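Local coordinates for uncharacterized protein (Escherichia coli O157:H7, PDB 4ZV9) that is of unknown function but belongs to the dienelactone hydrolase family of alpha/beta hydrolases and so probably acts as a hydrolase, at residues Arg52-Pro56 / Tyr57-Val61; Gly83-Asn87 / Asp88-Arg92; Glu182-Pro185 / Ala186-Ala190. All blocks are in the same frame, centred on the assembly; numbering follows the deposited sequence.

Contact 1 of 3, residues Arg52-Pro56 / Tyr57-Val61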
loop_
_atom_site.group_PDB
_atom_site.type_symbol
_atom_site.label_atom_id
_atom_site.label_comp_id
_atom_site.label_asym_id
_atom_site.label_seq_id
_atom_site.Cartn_x
_atom_site.Cartn_y
_atom_site.Cartn_z
ATOM N N ARG A 52 -3.885 7.923 -9.285
ATOM C CA ARG A 52 -3.381 9.189 -9.785
ATOM C C ARG A 52 -1.931 9.486 -9.404
ATOM O O ARG A 52 -1.557 10.645 -9.250
ATOM C CB ARG A 52 -4.315 10.311 -9.339
ATOM C CG ARG A 52 -4.660 10.311 -7.855
ATOM C CD ARG A 52 -6.111 10.650 -7.725
ATOM N NE ARG A 52 -6.557 11.008 -6.379
ATOM C CZ ARG A 52 -7.327 10.266 -5.601
ATOM N NH1 ARG A 52 -7.720 9.057 -6.002
ATOM N NH2 ARG A 52 -7.698 10.736 -4.412
ATOM N N GLY A 53 -1.129 8.432 -9.266
ATOM C CA GLY A 53 0.295 8.561 -8.989
ATOM C C GLY A 53 0.659 8.922 -7.556
ATOM O O GLY A 53 -0.184 8.918 -6.653
ATOM N N LEU A 54 1.926 9.266 -7.374
ATOM C CA LEU A 54 2.494 9.524 -6.076
ATOM C C LEU A 54 2.257 10.967 -5.672
ATOM O O LEU A 54 3.083 11.831 -5.957
ATOM C CB LEU A 54 3.990 9.208 -6.116
ATOM C CG LEU A 54 4.737 9.357 -4.781
ATOM C CD1 LEU A 54 4.142 8.465 -3.716
ATOM C CD2 LEU A 54 6.210 9.039 -4.980
ATOM N N ASN A 55 1.109 11.226 -5.056
ATOM C CA ASN A 55 0.720 12.580 -4.698
ATOM C C ASN A 55 1.078 12.871 -3.232
ATOM O O ASN A 55 1.542 11.979 -2.529
ATOM C CB ASN A 55 -0.766 12.842 -5.059
ATOM C CG ASN A 55 -1.762 12.070 -4.195
ATOM O OD1 ASN A 55 -1.411 11.361 -3.264
ATOM N ND2 ASN A 55 -3.038 12.215 -4.535
ATOM N N PRO A 56 0.896 14.113 -2.773
ATOM C CA PRO A 56 1.311 14.405 -1.393
ATOM C C PRO A 56 0.656 13.570 -0.276
ATOM O O PRO A 56 1.277 13.380 0.774
ATOM C CB PRO A 56 0.998 15.890 -1.245
ATOM C CG PRO A 56 1.158 16.426 -2.637
ATOM C CD PRO A 56 0.576 15.340 -3.519
ATOM N N TYR A 57 -0.578 13.119 -0.478
ATOM C CA TYR A 57 -1.254 12.274 0.510
ATOM C C TYR A 57 -0.515 10.973 0.714
ATOM O O TYR A 57 -0.212 10.602 1.844
ATOM C CB TYR A 57 -2.698 12.001 0.083
ATOM C CG TYR A 57 -3.330 10.748 0.674
ATOM C CD1 TYR A 57 -3.573 10.633 2.044
ATOM C CD2 TYR A 57 -3.734 9.704 -0.155
ATOM C CE1 TYR A 57 -4.192 9.499 2.574
ATOM C CE2 TYR A 57 -4.342 8.578 0.355
ATOM C CZ TYR A 57 -4.576 8.472 1.720
ATOM O OH TYR A 57 -5.188 7.324 2.214
ATOM N N ILE A 58 -0.148 10.310 -0.375
ATOM C CA ILE A 58 0.587 9.050 -0.268
ATOM C C ILE A 58 1.981 9.253 0.334
ATOM O O ILE A 58 2.462 8.422 1.113
ATOM C CB ILE A 58 0.684 8.337 -1.629
ATOM C CG1 ILE A 58 -0.720 7.986 -2.121
ATOM C CG2 ILE A 58 1.559 7.089 -1.513
ATOM C CD1 ILE A 58 -1.464 6.974 -1.244
ATOM N N GLU A 59 2.646 10.340 -0.032
ATOM C CA GLU A 59 3.949 10.642 0.565
ATOM C C GLU A 59 3.803 10.819 2.079
ATOM O O GLU A 59 4.643 10.353 2.864
ATOM C CB GLU A 59 4.591 11.872 -0.096
ATOM C CG GLU A 59 5.023 11.592 -1.527
ATOM C CD GLU A 59 5.754 12.769 -2.179
ATOM O OE1 GLU A 59 5.494 13.906 -1.776
ATOM O OE2 GLU A 59 6.555 12.539 -3.103
ATOM N N ASP A 60 2.731 11.484 2.502
ATOM C CA ASP A 60 2.476 11.639 3.934
ATOM C C ASP A 60 2.263 10.256 4.581
ATOM O O ASP A 60 2.773 9.994 5.662
ATOM C CB ASP A 60 1.265 12.520 4.184
ATOM C CG ASP A 60 1.167 12.958 5.630
ATOM O OD1 ASP A 60 2.121 13.599 6.132
ATOM O OD2 ASP A 60 0.130 12.720 6.248
ATOM N N VAL A 61 1.512 9.377 3.918
ATOM C CA VAL A 61 1.271 8.047 4.474
ATOM C C VAL A 61 2.601 7.314 4.677
ATOM O O VAL A 61 2.794 6.647 5.693
ATOM C CB VAL A 61 0.290 7.235 3.613
ATOM C CG1 VAL A 61 0.221 5.787 4.085
ATOM C CG2 VAL A 61 -1.083 7.876 3.672
HETATM O O HOH W 1 5.798 12.480 -5.883
#
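The side chain of Asn55 turns back over the first turn of the helix that follows it, and its OD1 accepts a weak bond from the backbone N of Ile58 at 3.3 Å. What brings the amide there is its first torsion: CG stands between the backbone N and the carbonyl carbon (chi1 69°), which carries OD1 back toward Ile58 N. The oxygen also lies near the plane of the Tyr57 ring, at its edge, with CB of Tyr57 3.6 Å from Asn55 OD1. The other end of the amide is not idle, since it faces Asp88.

This is the N-terminus of helix 56-67, which follows the loop after strand 42-48 in the alpha/beta-hydrolase fold; Pro56 suits the first turn, where a residue without an N-H costs nothing. Glu59 N reaches Asn55 O at 3.2 Å, nearly straight at 168°, and Asp60 N reaches Pro56 O at 2.9 Å.

On the flank of the turn, the methyl CD1 of Leu54 rests on CG2 of Ile58 at 3.7 Å, the two branched chains meeting at a slant. Glu59 comes across Leu54 at about a right angle, laying its CG 3.9 Å from Leu54 CD1. Its chain runs extended beyond CG, which carries the carboxylate past the leucine to a water that donates to both Glu59 OE2 (2.9 Å) and Leu54 O, while Tyr16 OH is hydrogen-bonded to the same OE2. Ile58 turns its apolar chain inward onto Val47, and Tyr57 OH pairs with His211 ND1.

Contact 2 of 3, residues Gly83-Asn87 / Asp88-Arg92; sequences GYPGN and DDKGR
A helix cap at the protein surface joins the loop after strand 71-75 to the start of helix 88-97, and the contact is local, running from Tyr84 round the turn to Gly91. Asn87 is the N-cap. Its CG lies between its own backbone N and carbonyl carbon (chi1 64°), which swings OD1 back to accept from Lys90 N at 2.9 Å; the donor sits above the amide plane, not on a lone pair. The helix proper opens with Gly91 N bonding to Asn87 O at 3.0 Å.

Before the cap, the loop folds against the same turn. The ring of Pro85 lies on Lys90, CG to CG at 3.6 Å, and Pro85 CG is also 3.5 Å from Gly91 N. Gly91, with no side chain, lets Tyr84 and Pro85 lie close against the helix.

Tyr84 supplies the second polar link: its OH donates to Asp88 OD1 at 2.6 Å, with the ring and carboxylate planes 80° apart. The hydroxyl arrives on the anti side of the carboxylate, 31° out of its plane. One turn on, Arg92 NH2 forms a salt bridge with Asp89 OD1, which lies in the guanidinium plane.

Asp88 is thus gripped from several sides, for Asn55 ND2 makes a probable hydrogen bond to OD1 and Arg52 forms a salt bridge with OD2. Two neutral donors, one cation and a place in the first helical turn would all be expected to stabilise its negative charge.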
loop_
_atom_site.group_PDB
_atom_site.type_symbol
_atom_site.label_atom_id
_atom_site.label_comp_id
_atom_site.label_asym_id
_atom_site.label_seq_id
_atom_site.Cartn_x
_atom_site.Cartn_y
_atom_site.Cartn_z
ATOM N N GLY A 83 6.181 11.753 -13.971
ATOM C CA GLY A 83 5.881 11.847 -12.542
ATOM C C GLY A 83 4.548 12.491 -12.235
ATOM O O GLY A 83 3.881 13.009 -13.141
ATOM N N TYR A 84 4.182 12.522 -10.951
ATOM C CA TYR A 84 2.984 13.210 -10.545
ATOM C C TYR A 84 2.990 14.633 -11.167
ATOM O O TYR A 84 3.905 15.428 -10.929
ATOM C CB TYR A 84 2.857 13.287 -9.023
ATOM C CG TYR A 84 1.580 13.942 -8.568
ATOM C CD1 TYR A 84 0.368 13.286 -8.726
ATOM C CD2 TYR A 84 1.581 15.215 -7.977
ATOM C CE1 TYR A 84 -0.817 13.883 -8.366
ATOM C CE2 TYR A 84 0.402 15.809 -7.576
ATOM C CZ TYR A 84 -0.801 15.135 -7.787
ATOM O OH TYR A 84 -1.988 15.697 -7.391
ATOM N N PRO A 85 1.958 14.964 -11.973
ATOM C CA PRO A 85 1.940 16.250 -12.677
ATOM C C PRO A 85 1.496 17.472 -11.876
ATOM O O PRO A 85 1.461 18.566 -12.425
ATOM C CB PRO A 85 0.956 15.997 -13.821
ATOM C CG PRO A 85 -0.023 15.031 -13.228
ATOM C CD PRO A 85 0.774 14.150 -12.314
ATOM N N GLY A 86 1.151 17.299 -10.610
ATOM C CA GLY A 86 0.783 18.408 -9.742
ATOM C C GLY A 86 -0.680 18.479 -9.365
ATOM O O GLY A 86 -1.050 19.224 -8.435
ATOM N N ASN A 87 -1.519 17.773 -10.123
ATOM C CA ASN A 87 -2.944 17.696 -9.819
ATOM C C ASN A 87 -3.485 16.297 -10.093
ATOM O O ASN A 87 -3.020 15.602 -10.999
ATOM C CB ASN A 87 -3.762 18.740 -10.578
ATOM C CG ASN A 87 -3.711 18.539 -12.066
ATOM O OD1 ASN A 87 -4.590 17.893 -12.632
ATOM N ND2 ASN A 87 -2.687 19.109 -12.726
ATOM N N ASP A 88 -4.500 15.929 -9.320
ATOM C CA ASP A 88 -5.069 14.599 -9.396
ATOM C C ASP A 88 -5.779 14.272 -10.714
ATOM O O ASP A 88 -5.721 13.132 -11.162
ATOM C CB ASP A 88 -5.997 14.363 -8.200
ATOM C CG ASP A 88 -5.236 14.037 -6.915
ATOM O OD1 ASP A 88 -3.983 14.088 -6.882
ATOM O OD2 ASP A 88 -5.919 13.741 -5.915
ATOM N N ASP A 89 -6.430 15.254 -11.339
ATOM C CA ASP A 89 -7.107 15.011 -12.622
ATOM C C ASP A 89 -6.113 14.569 -13.702
ATOM O O ASP A 89 -6.358 13.611 -14.441
ATOM C CB ASP A 89 -7.851 16.267 -13.107
ATOM C CG ASP A 89 -9.132 16.549 -12.322
ATOM O OD1 ASP A 89 -9.680 15.616 -11.691
ATOM O OD2 ASP A 89 -9.621 17.702 -12.374
ATOM N N LYS A 90 -5.004 15.293 -13.828
ATOM C CA LYS A 90 -4.003 14.944 -14.819
ATOM C C LYS A 90 -3.331 13.631 -14.405
ATOM O O LYS A 90 -3.021 12.798 -15.258
ATOM C CB LYS A 90 -2.975 16.058 -14.979
ATOM C CG LYS A 90 -1.973 15.829 -16.095
ATOM C CD LYS A 90 -2.640 15.815 -17.451
ATOM C CE LYS A 90 -1.610 15.674 -18.557
ATOM N NZ LYS A 90 -2.242 15.778 -19.901
ATOM N N GLY A 91 -3.155 13.434 -13.103
ATOM C CA GLY A 91 -2.569 12.206 -12.589
ATOM C C GLY A 91 -3.396 11.004 -13.018
ATOM O O GLY A 91 -2.848 9.999 -13.451
ATOM N N ARG A 92 -4.717 11.121 -12.896
ATOM C CA ARG A 92 -5.640 10.039 -13.290
ATOM C C ARG A 92 -5.555 9.720 -14.771
ATOM O O ARG A 92 -5.493 8.561 -15.157
ATOM C CB ARG A 92 -7.084 10.384 -12.915
ATOM C CG ARG A 92 -7.489 9.802 -11.582
ATOM C CD ARG A 92 -8.921 10.112 -11.168
ATOM N NE ARG A 92 -9.191 11.545 -11.110
ATOM C CZ ARG A 92 -9.321 12.286 -10.001
ATOM N NH1 ARG A 92 -9.256 11.755 -8.782
ATOM N NH2 ARG A 92 -9.552 13.588 -10.125
#

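Contact 3 of 3, residues Glu182-Pro185 / Ala186-Ala190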
loop_
_atom_site.group_PDB
_atom_site.type_symbol
_atom_site.label_atom_id
_atom_site.label_comp_id
_atom_site.label_asym_id
_atom_site.label_seq_id
_atom_site.Cartn_x
_atom_site.Cartn_y
_atom_site.Cartn_z
ATOM N N GLU A 182 -19.064 -5.643 -3.823
ATOM C CA GLU A 182 -19.730 -6.685 -4.623
ATOM C C GLU A 182 -18.903 -7.951 -4.705
ATOM O O GLU A 182 -19.442 -9.042 -4.697
ATOM C CB GLU A 182 -19.890 -6.202 -6.068
ATOM C CG GLU A 182 -21.126 -6.696 -6.785
ATOM C CD GLU A 182 -21.289 -6.028 -8.140
ATOM O OE1 GLU A 182 -20.412 -5.210 -8.519
ATOM O OE2 GLU A 182 -22.309 -6.296 -8.810
ATOM N N GLY A 183 -17.591 -7.785 -4.832
ATOM C CA GLY A 183 -16.687 -8.924 -4.952
ATOM C C GLY A 183 -16.181 -9.522 -3.649
ATOM O O GLY A 183 -15.565 -10.589 -3.652
ATOM N N TRP A 184 -16.457 -8.866 -2.526
ATOM C CA TRP A 184 -15.969 -9.347 -1.232
ATOM C C TRP A 184 -16.489 -10.734 -0.825
ATOM O O TRP A 184 -15.697 -11.587 -0.435
ATOM C CB TRP A 184 -16.171 -8.296 -0.132
ATOM C CG TRP A 184 -15.887 -8.779 1.264
ATOM C CD1 TRP A 184 -16.735 -8.709 2.329
ATOM C CD2 TRP A 184 -14.700 -9.448 1.742
ATOM N NE1 TRP A 184 -16.149 -9.269 3.441
ATOM C CE2 TRP A 184 -14.904 -9.731 3.111
ATOM C CE3 TRP A 184 -13.490 -9.832 1.149
ATOM C CZ2 TRP A 184 -13.945 -10.383 3.901
ATOM C CZ3 TRP A 184 -12.527 -10.474 1.939
ATOM C CH2 TRP A 184 -12.765 -10.739 3.297
ATOM N N PRO A 185 -17.810 -10.982 -0.925
ATOM C CA PRO A 185 -18.272 -12.294 -0.492
ATOM C C PRO A 185 -17.565 -13.481 -1.160
ATOM O O PRO A 185 -17.275 -14.470 -0.487
ATOM C CB PRO A 185 -19.779 -12.264 -0.827
ATOM C CG PRO A 185 -20.148 -10.821 -0.710
ATOM C CD PRO A 185 -18.932 -10.058 -1.183
ATOM N N ALA A 186 -17.312 -13.406 -2.463
ATOM C CA ALA A 186 -16.620 -14.497 -3.147
ATOM C C ALA A 186 -15.180 -14.629 -2.632
ATOM O O ALA A 186 -14.669 -15.727 -2.460
ATOM C CB ALA A 186 -16.627 -14.283 -4.656
ATOM N N TYR A 187 -14.540 -13.496 -2.367
ATOM C CA TYR A 187 -13.170 -13.491 -1.859
ATOM C C TYR A 187 -13.137 -14.080 -0.454
ATOM O O TYR A 187 -12.323 -14.960 -0.154
ATOM C CB TYR A 187 -12.620 -12.060 -1.897
ATOM C CG TYR A 187 -11.137 -11.880 -1.612
ATOM C CD1 TYR A 187 -10.217 -12.919 -1.775
ATOM C CD2 TYR A 187 -10.635 -10.620 -1.327
ATOM C CE1 TYR A 187 -8.857 -12.720 -1.540
ATOM C CE2 TYR A 187 -9.284 -10.413 -1.113
ATOM C CZ TYR A 187 -8.398 -11.462 -1.221
ATOM O OH TYR A 187 -7.053 -11.237 -1.023
ATOM N N GLU A 188 -14.064 -13.640 0.395
ATOM C CA GLU A 188 -14.125 -14.154 1.754
ATOM C C GLU A 188 -14.375 -15.654 1.773
ATOM O O GLU A 188 -13.748 -16.377 2.552
ATOM C CB GLU A 188 -15.177 -13.442 2.604
ATOM C CG GLU A 188 -15.054 -13.848 4.062
ATOM C CD GLU A 188 -15.854 -13.004 5.027
ATOM O OE1 GLU A 188 -16.895 -12.441 4.623
ATOM O OE2 GLU A 188 -15.474 -12.979 6.223
ATOM N N ALA A 189 -15.296 -16.122 0.938
ATOM C CA ALA A 189 -15.623 -17.547 0.899
ATOM C C ALA A 189 -14.395 -18.370 0.512
ATOM O O ALA A 189 -14.160 -19.442 1.081
ATOM C CB ALA A 189 -16.781 -17.816 -0.058
ATOM N N ALA A 190 -13.595 -17.860 -0.427
ATOM C CA ALA A 190 -12.375 -18.565 -0.846
ATOM C C ALA A 190 -11.304 -18.535 0.250
ATOM O O ALA A 190 -10.576 -19.517 0.445
ATOM C CB ALA A 190 -11.837 -17.980 -2.130
HETATM O O HOH W 2 -18.800 -11.478 -4.012
HETATM O O HOH W 3 -17.333 -9.357 5.917
#
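Along helix 184-193 the backbone closes i to i+4 bonds: Glu188 N meets Trp184 O at 2.8 Å, Ala189 N meets Pro185 O at 2.9 Å, and Tyr187 N reaches Gly183 O more weakly. Within the alpha/beta-hydrolase fold, this part of the helix packs against strand 169-174, and the contact is local, between side chains three and four residues apart on the helix. Ala186 and Ala189 lie on the exposed side, where small side chains sit easily.

The indole of Trp184 carries the contact. With CG anti to the backbone N, the indole stands out from the helix and leans toward Glu188, which covers one face. CB of that glutamate stands over the six-membered ring, 3.6 Å from its centroid and 15° off the normal, a CH-pi contact. The rest of Glu188 runs extended along the same ring, its CD 3.4 Å from Trp184 CZ2, with the carboxylate only 29° from the indole plane. Glutamate suits the place because its methylene stem covers the ring while its carboxylate reaches Tyr198 OH through OE2.

Tyr187 takes the indole's edge. Its CD2 comes to 3.8 Å from Trp184 CZ3, near the plane of the indole, and the two ring planes stand at 90° in an oblique meeting. Both aromatics also touch Leu171, and both are buried, a place that suits large apolar rings, while Tyr187 OH is satisfied by Asn137 OD1.

A water accepts from Ala186 N and donates to Glu182 O, bridging the turn; another, in the plane of the indole, accepts from Trp184 NE1 at 2.7 Å.

All three contacts are local ones along or just ahead of a helix, but they sit at different depths. Contact 1 is buried, contact 2 lies at the surface, and contact 3 is partly buried on a helix that packs on strand 169-174. Contacts 1 and 2 are neighbours, their centres about 11 Å apart, tied together by an arginine-aspartate salt bridge between the two loops and by packing of Tyr84 on the loop at 52-54. Both are asparagine N-caps, with apolar contacts in contact 1 and more charge in contact 2. Contact 3 stands apart, its nearest atoms about 19 Å from either, and is built on an indole packed against a glutamate and a tyrosine.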